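Fumarate lyase (Mesorhizobium sp., PDB 3C8T) belongs to the fumarate lyase superfamily, a group of largely helical proteins, and forms an assembly of four chains here. Local coordinates at residues R131-R142 / G433-R443; M255-P266 / G345-N356. All blocks are in the same frame, centred on the assembly; numbering follows the deposited sequence.

Contact 1. Residues R131-R142 / G433-R443; sequences RKALAALARNHR and GAMVDNVLGGR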
loop_
_atom_site.group_PDB
_atom_site.type_symbol
_atom_site.label_atom_id
_atom_site.label_comp_id
_atom_site.label_asym_id
_atom_site.label_seq_id
_atom_site.Cartn_x
_atom_site.Cartn_y
_atom_site.Cartn_z
ATOM N N ARG A 131 19.564 -20.621 -2.637
ATOM C CA ARG A 131 19.179 -22.031 -2.796
ATOM C C ARG A 131 20.316 -22.965 -2.338
ATOM O O ARG A 131 20.059 -23.924 -1.600
ATOM C CB ARG A 131 18.761 -22.344 -4.241
ATOM C CG ARG A 131 17.543 -21.569 -4.689
ATOM C CD ARG A 131 17.354 -21.619 -6.193
ATOM N NE ARG A 131 16.816 -22.908 -6.605
ATOM C CZ ARG A 131 16.947 -23.423 -7.830
ATOM N NH1 ARG A 131 17.617 -22.755 -8.774
ATOM N NH2 ARG A 131 16.398 -24.609 -8.114
ATOM N N LYS A 132 21.555 -22.676 -2.744
ATOM C CA LYS A 132 22.706 -23.477 -2.282
ATOM C C LYS A 132 22.857 -23.535 -0.758
ATOM O O LYS A 132 23.012 -24.626 -0.188
ATOM C CB LYS A 132 24.013 -23.005 -2.922
ATOM C CG LYS A 132 24.272 -23.675 -4.255
ATOM C CD LYS A 132 25.467 -23.054 -5.022
ATOM C CE LYS A 132 25.018 -22.469 -6.395
ATOM N NZ LYS A 132 26.138 -22.576 -7.417
ATOM N N ALA A 133 22.827 -22.382 -0.092
ATOM C CA ALA A 133 22.959 -22.376 1.357
ATOM C C ALA A 133 21.766 -23.054 2.052
ATOM O O ALA A 133 21.934 -23.688 3.090
ATOM C CB ALA A 133 23.195 -20.953 1.875
ATOM N N LEU A 134 20.577 -22.993 1.439
ATOM C CA LEU A 134 19.411 -23.658 1.994
ATOM C C LEU A 134 19.486 -25.178 1.829
ATOM O O LEU A 134 19.161 -25.948 2.792
ATOM C CB LEU A 134 18.096 -23.109 1.421
ATOM C CG LEU A 134 17.718 -21.707 1.899
ATOM C CD1 LEU A 134 16.537 -21.110 1.080
ATOM C CD2 LEU A 134 17.412 -21.739 3.394
ATOM N N ALA A 135 19.914 -25.612 0.637
ATOM C CA ALA A 135 20.113 -27.040 0.407
ATOM C C ALA A 135 21.159 -27.637 1.397
ATOM O O ALA A 135 20.980 -28.734 1.928
ATOM C CB ALA A 135 20.479 -27.302 -1.035
ATOM N N ALA A 136 22.219 -26.908 1.692
ATOM C CA ALA A 136 23.198 -27.395 2.670
ATOM C C ALA A 136 22.542 -27.552 4.034
ATOM O O ALA A 136 22.711 -28.580 4.687
ATOM C CB ALA A 136 24.439 -26.477 2.745
ATOM N N LEU A 137 21.790 -26.548 4.462
ATOM C CA LEU A 137 21.118 -26.607 5.766
ATOM C C LEU A 137 20.117 -27.753 5.804
ATOM O O LEU A 137 20.056 -28.486 6.769
ATOM C CB LEU A 137 20.406 -25.299 6.110
ATOM C CG LEU A 137 21.277 -24.064 6.390
ATOM C CD1 LEU A 137 20.401 -22.812 6.383
ATOM C CD2 LEU A 137 21.996 -24.180 7.732
ATOM N N ALA A 138 19.337 -27.891 4.742
ATOM C CA ALA A 138 18.346 -28.941 4.650
ATOM C C ALA A 138 19.005 -30.324 4.766
ATOM O O ALA A 138 18.504 -31.208 5.467
ATOM C CB ALA A 138 17.610 -28.828 3.345
ATOM N N ARG A 139 20.123 -30.496 4.047
ATOM C CA ARG A 139 20.842 -31.772 3.995
ATOM C C ARG A 139 21.474 -32.058 5.363
ATOM O O ARG A 139 21.145 -33.073 5.993
ATOM C CB ARG A 139 21.893 -31.731 2.887
ATOM C CG ARG A 139 22.563 -33.031 2.594
ATOM C CD ARG A 139 23.614 -32.826 1.420
ATOM N NE ARG A 139 24.106 -31.441 1.176
ATOM C CZ ARG A 139 23.850 -30.706 0.078
ATOM N NH1 ARG A 139 23.071 -31.180 -0.892
ATOM N NH2 ARG A 139 24.377 -29.494 -0.045
ATOM N N ASN A 140 22.335 -31.161 5.842
ATOM C CA ASN A 140 23.021 -31.400 7.128
ATOM C C ASN A 140 22.089 -31.574 8.339
ATOM O O ASN A 140 22.411 -32.315 9.260
ATOM C CB ASN A 140 24.036 -30.299 7.436
ATOM C CG ASN A 140 25.103 -30.138 6.338
ATOM O OD1 ASN A 140 25.347 -31.054 5.531
ATOM N ND2 ASN A 140 25.734 -28.960 6.307
ATOM N N HIS A 141 20.914 -30.933 8.322
ATOM C CA HIS A 141 20.010 -30.985 9.486
ATOM C C HIS A 141 18.762 -31.768 9.227
ATOM O O HIS A 141 17.775 -31.667 9.967
ATOM C CB HIS A 141 19.770 -29.561 10.041
ATOM C CG HIS A 141 21.021 -28.956 10.589
ATOM N ND1 HIS A 141 21.580 -29.380 11.776
ATOM C CD2 HIS A 141 21.888 -28.055 10.069
ATOM C CE1 HIS A 141 22.709 -28.728 11.989
ATOM N NE2 HIS A 141 22.912 -27.904 10.976
ATOM N N ARG A 142 18.810 -32.545 8.151
ATOM C CA ARG A 142 17.711 -33.433 7.755
ATOM C C ARG A 142 17.115 -34.157 8.965
ATOM O O ARG A 142 15.905 -34.260 9.077
ATOM C CB ARG A 142 18.207 -34.452 6.697
ATOM C CG ARG A 142 17.135 -35.368 6.112
ATOM C CD ARG A 142 17.755 -36.614 5.440
ATOM N NE ARG A 142 16.761 -37.456 4.753
ATOM C CZ ARG A 142 16.133 -38.497 5.291
ATOM N NH1 ARG A 142 16.374 -38.856 6.554
ATOM N NH2 ARG A 142 15.251 -39.192 4.569
ATOM N N GLY A 433 12.037 -36.460 7.012
ATOM C CA GLY A 433 13.197 -36.862 6.232
ATOM C C GLY A 433 12.874 -37.058 4.756
ATOM O O GLY A 433 13.589 -36.562 3.899
ATOM N N ALA A 434 11.819 -37.811 4.450
ATOM C CA ALA A 434 11.480 -38.070 3.052
ATOM C C ALA A 434 11.090 -36.782 2.306
ATOM O O ALA A 434 11.387 -36.639 1.121
ATOM C CB ALA A 434 10.377 -39.113 2.954
ATOM N N MET A 435 10.447 -35.840 2.996
ATOM C CA MET A 435 10.042 -34.567 2.383
ATOM C C MET A 435 11.269 -33.730 2.009
ATOM O O MET A 435 11.328 -33.116 0.926
ATOM C CB MET A 435 9.096 -33.791 3.327
ATOM C CG MET A 435 7.735 -34.453 3.554
ATOM S SD MET A 435 6.683 -33.569 4.726
ATOM C CE MET A 435 5.147 -34.465 4.472
ATOM N N VAL A 436 12.265 -33.738 2.883
ATOM C CA VAL A 436 13.535 -33.085 2.620
ATOM C C VAL A 436 14.178 -33.651 1.358
ATOM O O VAL A 436 14.638 -32.869 0.508
ATOM C CB VAL A 436 14.523 -33.189 3.809
ATOM C CG1 VAL A 436 15.957 -32.783 3.393
ATOM C CG2 VAL A 436 14.039 -32.348 4.984
ATOM N N ASP A 437 14.225 -34.991 1.254
ATOM C CA ASP A 437 14.831 -35.681 0.100
ATOM C C ASP A 437 14.129 -35.305 -1.208
ATOM O O ASP A 437 14.757 -35.084 -2.237
ATOM C CB ASP A 437 14.794 -37.196 0.298
ATOM C CG ASP A 437 15.670 -37.670 1.484
ATOM O OD1 ASP A 437 16.636 -36.951 1.900
ATOM O OD2 ASP A 437 15.370 -38.781 1.994
ATOM N N ASN A 438 12.811 -35.221 -1.147
ATOM C CA ASN A 438 11.974 -34.797 -2.265
ATOM C C ASN A 438 12.323 -33.413 -2.801
ATOM O O ASN A 438 12.489 -33.220 -4.011
ATOM C CB ASN A 438 10.518 -34.805 -1.832
ATOM C CG ASN A 438 9.580 -34.761 -3.006
ATOM O OD1 ASN A 438 9.419 -35.770 -3.702
ATOM N ND2 ASN A 438 8.974 -33.592 -3.270
ATOM N N VAL A 439 12.436 -32.432 -1.923
ATOM C CA VAL A 439 12.803 -31.089 -2.358
ATOM C C VAL A 439 14.257 -31.044 -2.896
ATOM O O VAL A 439 14.529 -30.455 -3.935
ATOM C CB VAL A 439 12.594 -30.066 -1.206
ATOM C CG1 VAL A 439 13.068 -28.658 -1.605
ATOM C CG2 VAL A 439 11.163 -30.054 -0.806
ATOM N N LEU A 440 15.183 -31.661 -2.179
ATOM C CA LEU A 440 16.584 -31.695 -2.618
ATOM C C LEU A 440 16.730 -32.367 -4.008
ATOM O O LEU A 440 17.515 -31.903 -4.841
ATOM C CB LEU A 440 17.466 -32.368 -1.572
ATOM C CG LEU A 440 17.687 -31.569 -0.272
ATOM C CD1 LEU A 440 18.513 -32.392 0.723
ATOM C CD2 LEU A 440 18.422 -30.252 -0.533
ATOM N N GLY A 441 15.954 -33.422 -4.248
ATOM C CA GLY A 441 15.880 -34.080 -5.546
ATOM C C GLY A 441 17.233 -34.409 -6.140
ATOM O O GLY A 441 17.488 -34.136 -7.341
ATOM N N GLY A 442 18.122 -34.950 -5.303
ATOM C CA GLY A 442 19.450 -35.341 -5.764
ATOM C C GLY A 442 20.440 -34.189 -5.861
ATOM O O GLY A 442 21.371 -34.233 -6.685
ATOM N N ARG A 443 20.236 -33.152 -5.047
ATOM C CA ARG A 443 21.269 -32.123 -4.807
ATOM C C ARG A 443 22.125 -32.521 -3.584
ATOM O O ARG A 443 21.593 -32.779 -2.476
ATOM C CB ARG A 443 20.638 -30.732 -4.566
ATOM C CG ARG A 443 20.117 -30.023 -5.821
ATOM C CD ARG A 443 19.441 -28.694 -5.417
ATOM N NE ARG A 443 18.022 -28.854 -5.069
ATOM C CZ ARG A 443 17.158 -27.854 -4.921
ATOM N NH1 ARG A 443 17.562 -26.575 -5.043
ATOM N NH2 ARG A 443 15.882 -28.137 -4.642
#

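Contact 2. Residues M255-P266 / G345-N356; sequences MMTTELGEVAEP and GLQVFPDRMREN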
loop_
_atom_site.group_PDB
_atom_site.type_symbol
_atom_site.label_atom_id
_atom_site.label_comp_id
_atom_site.label_asym_id
_atom_site.label_seq_id
_atom_site.Cartn_x
_atom_site.Cartn_y
_atom_site.Cartn_z
ATOM N N MET A 255 13.601 -17.640 16.528
ATOM C CA MET A 255 14.406 -18.716 17.114
ATOM C C MET A 255 15.630 -18.157 17.927
ATOM O O MET A 255 16.214 -18.886 18.732
ATOM C CB MET A 255 14.826 -19.735 16.030
ATOM C CG MET A 255 13.682 -20.629 15.455
ATOM S SD MET A 255 14.221 -21.518 13.932
ATOM C CE MET A 255 15.381 -22.595 14.627
ATOM N N MET A 256 15.983 -16.878 17.728
ATOM C CA MET A 256 17.052 -16.184 18.519
ATOM C C MET A 256 16.590 -15.585 19.836
ATOM O O MET A 256 17.397 -15.057 20.615
ATOM C CB MET A 256 17.785 -15.122 17.680
ATOM C CG MET A 256 18.741 -15.712 16.607
ATOM S SD MET A 256 19.622 -14.479 15.580
ATOM C CE MET A 256 20.700 -13.718 16.773
ATOM N N THR A 257 15.278 -15.663 20.083
ATOM C CA THR A 257 14.690 -15.295 21.357
ATOM C C THR A 257 15.486 -15.977 22.471
ATOM O O THR A 257 15.798 -17.150 22.377
ATOM C CB THR A 257 13.190 -15.709 21.400
ATOM O OG1 THR A 257 12.473 -15.069 20.332
ATOM C CG2 THR A 257 12.507 -15.289 22.713
ATOM N N THR A 258 15.813 -15.236 23.519
ATOM C CA THR A 258 16.589 -15.763 24.645
ATOM C C THR A 258 16.146 -17.174 25.124
ATOM O O THR A 258 16.943 -18.097 25.204
ATOM C CB THR A 258 16.541 -14.759 25.812
ATOM O OG1 THR A 258 17.090 -13.511 25.361
ATOM C CG2 THR A 258 17.357 -15.315 27.026
ATOM N N GLU A 259 14.854 -17.336 25.377
ATOM C CA GLU A 259 14.298 -18.586 25.837
ATOM C C GLU A 259 14.316 -19.702 24.789
ATOM O O GLU A 259 14.100 -20.847 25.162
ATOM C CB GLU A 259 12.852 -18.376 26.332
ATOM C CG GLU A 259 12.709 -17.421 27.544
ATOM C CD GLU A 259 12.479 -15.931 27.145
ATOM O OE1 GLU A 259 12.719 -15.574 25.957
ATOM O OE2 GLU A 259 12.043 -15.129 28.020
ATOM N N LEU A 260 14.486 -19.381 23.496
ATOM C CA LEU A 260 14.598 -20.401 22.454
ATOM C C LEU A 260 16.053 -20.759 22.180
ATOM O O LEU A 260 16.462 -21.892 22.456
ATOM C CB LEU A 260 13.872 -19.998 21.146
ATOM C CG LEU A 260 12.381 -20.314 21.100
ATOM C CD1 LEU A 260 11.634 -19.495 22.206
ATOM C CD2 LEU A 260 11.783 -20.017 19.723
ATOM N N GLY A 261 16.807 -19.800 21.631
ATOM C CA GLY A 261 18.244 -19.907 21.437
ATOM C C GLY A 261 18.645 -21.031 20.512
ATOM O O GLY A 261 19.725 -21.615 20.668
ATOM N N GLU A 262 17.805 -21.305 19.516
ATOM C CA GLU A 262 17.975 -22.460 18.652
ATOM C C GLU A 262 18.937 -22.240 17.480
ATOM O O GLU A 262 19.432 -23.211 16.919
ATOM C CB GLU A 262 16.634 -22.969 18.155
ATOM C CG GLU A 262 15.814 -23.559 19.257
ATOM C CD GLU A 262 14.427 -23.951 18.808
ATOM O OE1 GLU A 262 14.065 -23.617 17.642
ATOM O OE2 GLU A 262 13.703 -24.580 19.617
ATOM N N VAL A 263 19.172 -20.968 17.132
ATOM C CA VAL A 263 20.120 -20.550 16.088
ATOM C C VAL A 263 20.733 -19.183 16.419
ATOM O O VAL A 263 20.295 -18.493 17.343
ATOM C CB VAL A 263 19.473 -20.447 14.643
ATOM C CG1 VAL A 263 18.878 -21.788 14.170
ATOM C CG2 VAL A 263 18.472 -19.293 14.548
ATOM N N ALA A 264 21.735 -18.800 15.629
ATOM C CA ALA A 264 22.354 -17.505 15.709
ATOM C C ALA A 264 22.907 -17.148 14.322
ATOM O O ALA A 264 23.354 -18.035 13.555
ATOM C CB ALA A 264 23.504 -17.487 16.807
ATOM N N GLU A 265 22.848 -15.860 14.005
ATOM C CA GLU A 265 23.346 -15.304 12.757
ATOM C C GLU A 265 24.847 -15.409 12.818
ATOM O O GLU A 265 25.391 -15.430 13.904
ATOM C CB GLU A 265 22.974 -13.803 12.650
ATOM C CG GLU A 265 21.476 -13.522 12.285
ATOM C CD GLU A 265 21.226 -12.065 11.781
ATOM O OE1 GLU A 265 22.202 -11.256 11.673
ATOM O OE2 GLU A 265 20.049 -11.766 11.455
ATOM N N PRO A 266 25.533 -15.451 11.656
ATOM C CA PRO A 266 26.982 -15.433 11.733
ATOM C C PRO A 266 27.455 -14.027 12.146
ATOM O O PRO A 266 27.938 -13.878 13.279
ATOM C CB PRO A 266 27.415 -15.772 10.318
ATOM C CG PRO A 266 26.312 -15.269 9.477
ATOM C CD PRO A 266 25.058 -15.499 10.265
ATOM N N GLY A 345 26.365 -18.869 6.743
ATOM C CA GLY A 345 27.043 -19.068 8.029
ATOM C C GLY A 345 26.132 -19.288 9.231
ATOM O O GLY A 345 26.576 -19.135 10.378
ATOM N N LEU A 346 24.865 -19.664 9.001
ATOM C CA LEU A 346 23.916 -19.843 10.129
ATOM C C LEU A 346 24.472 -20.808 11.224
ATOM O O LEU A 346 24.939 -21.895 10.886
ATOM C CB LEU A 346 22.554 -20.334 9.602
ATOM C CG LEU A 346 21.380 -20.225 10.571
ATOM C CD1 LEU A 346 21.093 -18.733 10.830
ATOM C CD2 LEU A 346 20.162 -21.007 10.066
ATOM N N GLN A 347 24.454 -20.398 12.507
ATOM C CA GLN A 347 24.837 -21.287 13.594
ATOM C C GLN A 347 23.551 -22.001 14.046
ATOM O O GLN A 347 22.575 -21.359 14.402
ATOM C CB GLN A 347 25.465 -20.510 14.755
ATOM C CG GLN A 347 26.658 -19.576 14.369
ATOM C CD GLN A 347 27.035 -18.597 15.502
ATOM O OE1 GLN A 347 27.489 -19.019 16.596
ATOM N NE2 GLN A 347 26.828 -17.287 15.265
ATOM N N VAL A 348 23.548 -23.317 14.019
ATOM C CA VAL A 348 22.370 -24.116 14.369
ATOM C C VAL A 348 22.755 -24.832 15.638
ATOM O O VAL A 348 23.897 -25.326 15.697
ATOM C CB VAL A 348 22.063 -25.160 13.256
ATOM C CG1 VAL A 348 20.924 -26.102 13.657
ATOM C CG2 VAL A 348 21.760 -24.469 11.905
ATOM N N PHE A 349 21.863 -24.852 16.653
ATOM C CA PHE A 349 22.169 -25.433 17.988
ATOM C C PHE A 349 21.312 -26.631 18.370
ATOM O O PHE A 349 20.264 -26.500 18.987
ATOM C CB PHE A 349 22.121 -24.374 19.080
ATOM C CG PHE A 349 22.996 -23.195 18.788
ATOM C CD1 PHE A 349 24.353 -23.384 18.472
ATOM C CD2 PHE A 349 22.472 -21.900 18.791
ATOM C CE1 PHE A 349 25.171 -22.262 18.180
ATOM C CE2 PHE A 349 23.280 -20.790 18.495
ATOM C CZ PHE A 349 24.633 -20.979 18.193
ATOM N N PRO A 350 21.718 -27.818 17.917
ATOM C CA PRO A 350 20.864 -28.977 18.151
ATOM C C PRO A 350 20.563 -29.223 19.645
ATOM O O PRO A 350 19.484 -29.742 19.966
ATOM C CB PRO A 350 21.642 -30.104 17.488
ATOM C CG PRO A 350 22.403 -29.361 16.349
ATOM C CD PRO A 350 22.891 -28.145 17.085
ATOM N N ASP A 351 21.466 -28.779 20.523
ATOM C CA ASP A 351 21.297 -28.923 21.964
ATOM C C ASP A 351 20.147 -28.100 22.491
ATOM O O ASP A 351 19.298 -28.627 23.202
ATOM C CB ASP A 351 22.610 -28.622 22.753
ATOM C CG ASP A 351 23.204 -27.205 22.464
ATOM O OD1 ASP A 351 22.862 -26.575 21.450
ATOM O OD2 ASP A 351 24.036 -26.723 23.263
ATOM N N ARG A 352 20.085 -26.819 22.115
ATOM C CA ARG A 352 18.941 -25.992 22.511
ATOM C C ARG A 352 17.653 -26.519 21.853
ATOM O O ARG A 352 16.611 -26.467 22.463
ATOM C CB ARG A 352 19.139 -24.507 22.170
ATOM C CG ARG A 352 20.071 -23.729 23.080
ATOM C CD ARG A 352 19.661 -23.760 24.548
ATOM N NE ARG A 352 18.444 -22.997 24.835
ATOM C CZ ARG A 352 18.400 -21.662 24.970
ATOM N NH1 ARG A 352 19.504 -20.935 24.801
ATOM N NH2 ARG A 352 17.247 -21.049 25.244
ATOM N N MET A 353 17.755 -27.051 20.632
ATOM C CA MET A 353 16.599 -27.567 19.926
ATOM C C MET A 353 15.967 -28.759 20.665
ATOM O O MET A 353 14.739 -28.870 20.769
ATOM C CB MET A 353 16.960 -27.949 18.464
ATOM C CG MET A 353 17.128 -26.753 17.477
ATOM S SD MET A 353 17.720 -27.180 15.792
ATOM C CE MET A 353 17.517 -25.551 15.013
ATOM N N ARG A 354 16.832 -29.665 21.107
ATOM C CA ARG A 354 16.486 -30.899 21.827
ATOM C C ARG A 354 15.859 -30.496 23.166
ATOM O O ARG A 354 14.829 -31.026 23.570
ATOM C CB ARG A 354 17.795 -31.695 22.055
ATOM C CG ARG A 354 17.687 -33.186 22.374
ATOM C CD ARG A 354 19.105 -33.919 22.606
ATOM N NE ARG A 354 20.325 -33.204 22.143
ATOM C CZ ARG A 354 20.780 -33.173 20.878
ATOM N NH1 ARG A 354 20.130 -33.808 19.886
ATOM N NH2 ARG A 354 21.886 -32.490 20.588
ATOM N N GLU A 355 16.473 -29.532 23.846
ATOM C CA GLU A 355 15.955 -29.060 25.122
ATOM C C GLU A 355 14.554 -28.451 24.985
ATOM O O GLU A 355 13.661 -28.719 25.810
ATOM C CB GLU A 355 16.946 -28.080 25.741
ATOM C CG GLU A 355 16.488 -27.388 27.059
ATOM C CD GLU A 355 17.498 -26.312 27.527
ATOM O OE1 GLU A 355 17.055 -25.224 27.994
ATOM O OE2 GLU A 355 18.741 -26.555 27.398
ATOM N N ASN A 356 14.330 -27.658 23.939
ATOM C CA ASN A 356 13.016 -27.037 23.777
ATOM C C ASN A 356 11.956 -28.100 23.396
ATOM O O ASN A 356 10.813 -28.046 23.847
ATOM C CB ASN A 356 13.066 -25.858 22.774
ATOM C CG ASN A 356 14.011 -24.735 23.234
ATOM O OD1 ASN A 356 14.212 -24.535 24.426
ATOM N ND2 ASN A 356 14.574 -24.000 22.291
HETATM O O HOH W 1 12.728 -27.068 19.328
#

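Contact 1. Residues R131-R142 / G433-R443
With CG of Arg142 anti to the backbone N (chi1 -175°) and the chain extended as far as NE, its guanidinium is carried past Val436 to Asp437, whose CG lies anti to its own carbonyl carbon. The arginine grips the carboxylate side-on in a two-pronged salt bridge: NE of Arg142 donates to OD1 of Asp437 at 2.9 Å, on the syn side, and NH2 of Arg142 to OD2 of Asp437 at 2.6 Å, from above the carboxylate plane. The two flat groups are turned 22° apart, and CA of Gly433 sits over one guanidinium face. Along the middle, CD2 of Leu440 rests on CB of Ala135 at 3.6 Å and also touches CB of Ala138, while CD1 of Leu440 meets CA and CB of Arg139. Past the end of helix 432-440, Arg443 folds back, its NH2 bonding to O of Val439 and its NE to O of Leu440. Asp172 bridges Arg443 and Arg131, probably offsetting their like charges; Glu128 also pairs with Arg131. Segments 131-140 and 433-440 run nearly antiparallel, 152° between their directions, with axes 10.1 Å apart at closest approach; the C-terminal helix 432-440 thus packs on the end of long helix 104-140.

Contact 2. Residues M255-P266 / G345-N356
Asn356 reaches the 255-266 segment with one amide nitrogen that serves two acceptors: ND2 of Asn356 donates to O of Leu260 at 2.8 Å and to OE2 of Glu262 at 2.9 Å. The carboxylate oxygen is met on its anti side, and both acceptors lie close to the amide plane, which should fix the amide's rotation. Arg352, bent at chi2 and chi3 (-57° and -70°), curls over Gly261, whose CA lies over one guanidinium face; NH2 of Arg352 makes a nearly straight bond to a lone pair of O of Thr258 at 3.0 Å. The Phe349 ring meets O of Gly261 and CB of Ala264 at its edge, and the backbone N of Phe349 bonds to O of Glu262. Met353 sends CE against CE of Met255 at 3.7 Å and also touches CG1 of Val263.

Next to these groups lies a short antiparallel pairing, which probably helps to position them: Ala264 and Gln347 exchange both backbone bonds and Val263 faces Val348 as a non-hydrogen-bonded pair. The Gln347 side chain adds a bond from NE2 to O of Glu265 at 2.7 Å. A water links OE2 of Glu262 to O of Met353, and Arg149 forms a salt bridge with the same carboxylate oxygen. Glu259 instead turns to Arg149 and His154 of the third subunit. Strand 263-264 follows helix 229-255 through the loop 256-262, and strand 347-348 comes just after helix 315-344, whose Met342 and Phe341 touch Glu265 and Pro266; Met146 of strand 145-150 touches Met255 and Met353, while Phe160 of helix 160-185 packs on Leu346 and Val348.

Overall arrangement
From the N terminus, the chain first reaches residues 131-142 at the end of helix 104-140, then runs through strand 145-150 and helix 160-185 to residues 255-266. Contact 2 closes a loop when helices 284-306 and 315-344 have brought the chain to residues 345-356, and contact 1 closes a much larger one at the C terminus, with contact 2 nested inside it. Contact 1 ties the C terminus back to helix 104-140, and contact 2 joins the segments that follow helices 229-255 and 315-344. Their centres lie about 19 Å apart, yet they touch: His141 and Leu137 of contact 1 pack on Val348 of contact 2, and Leu137 also meets Leu346.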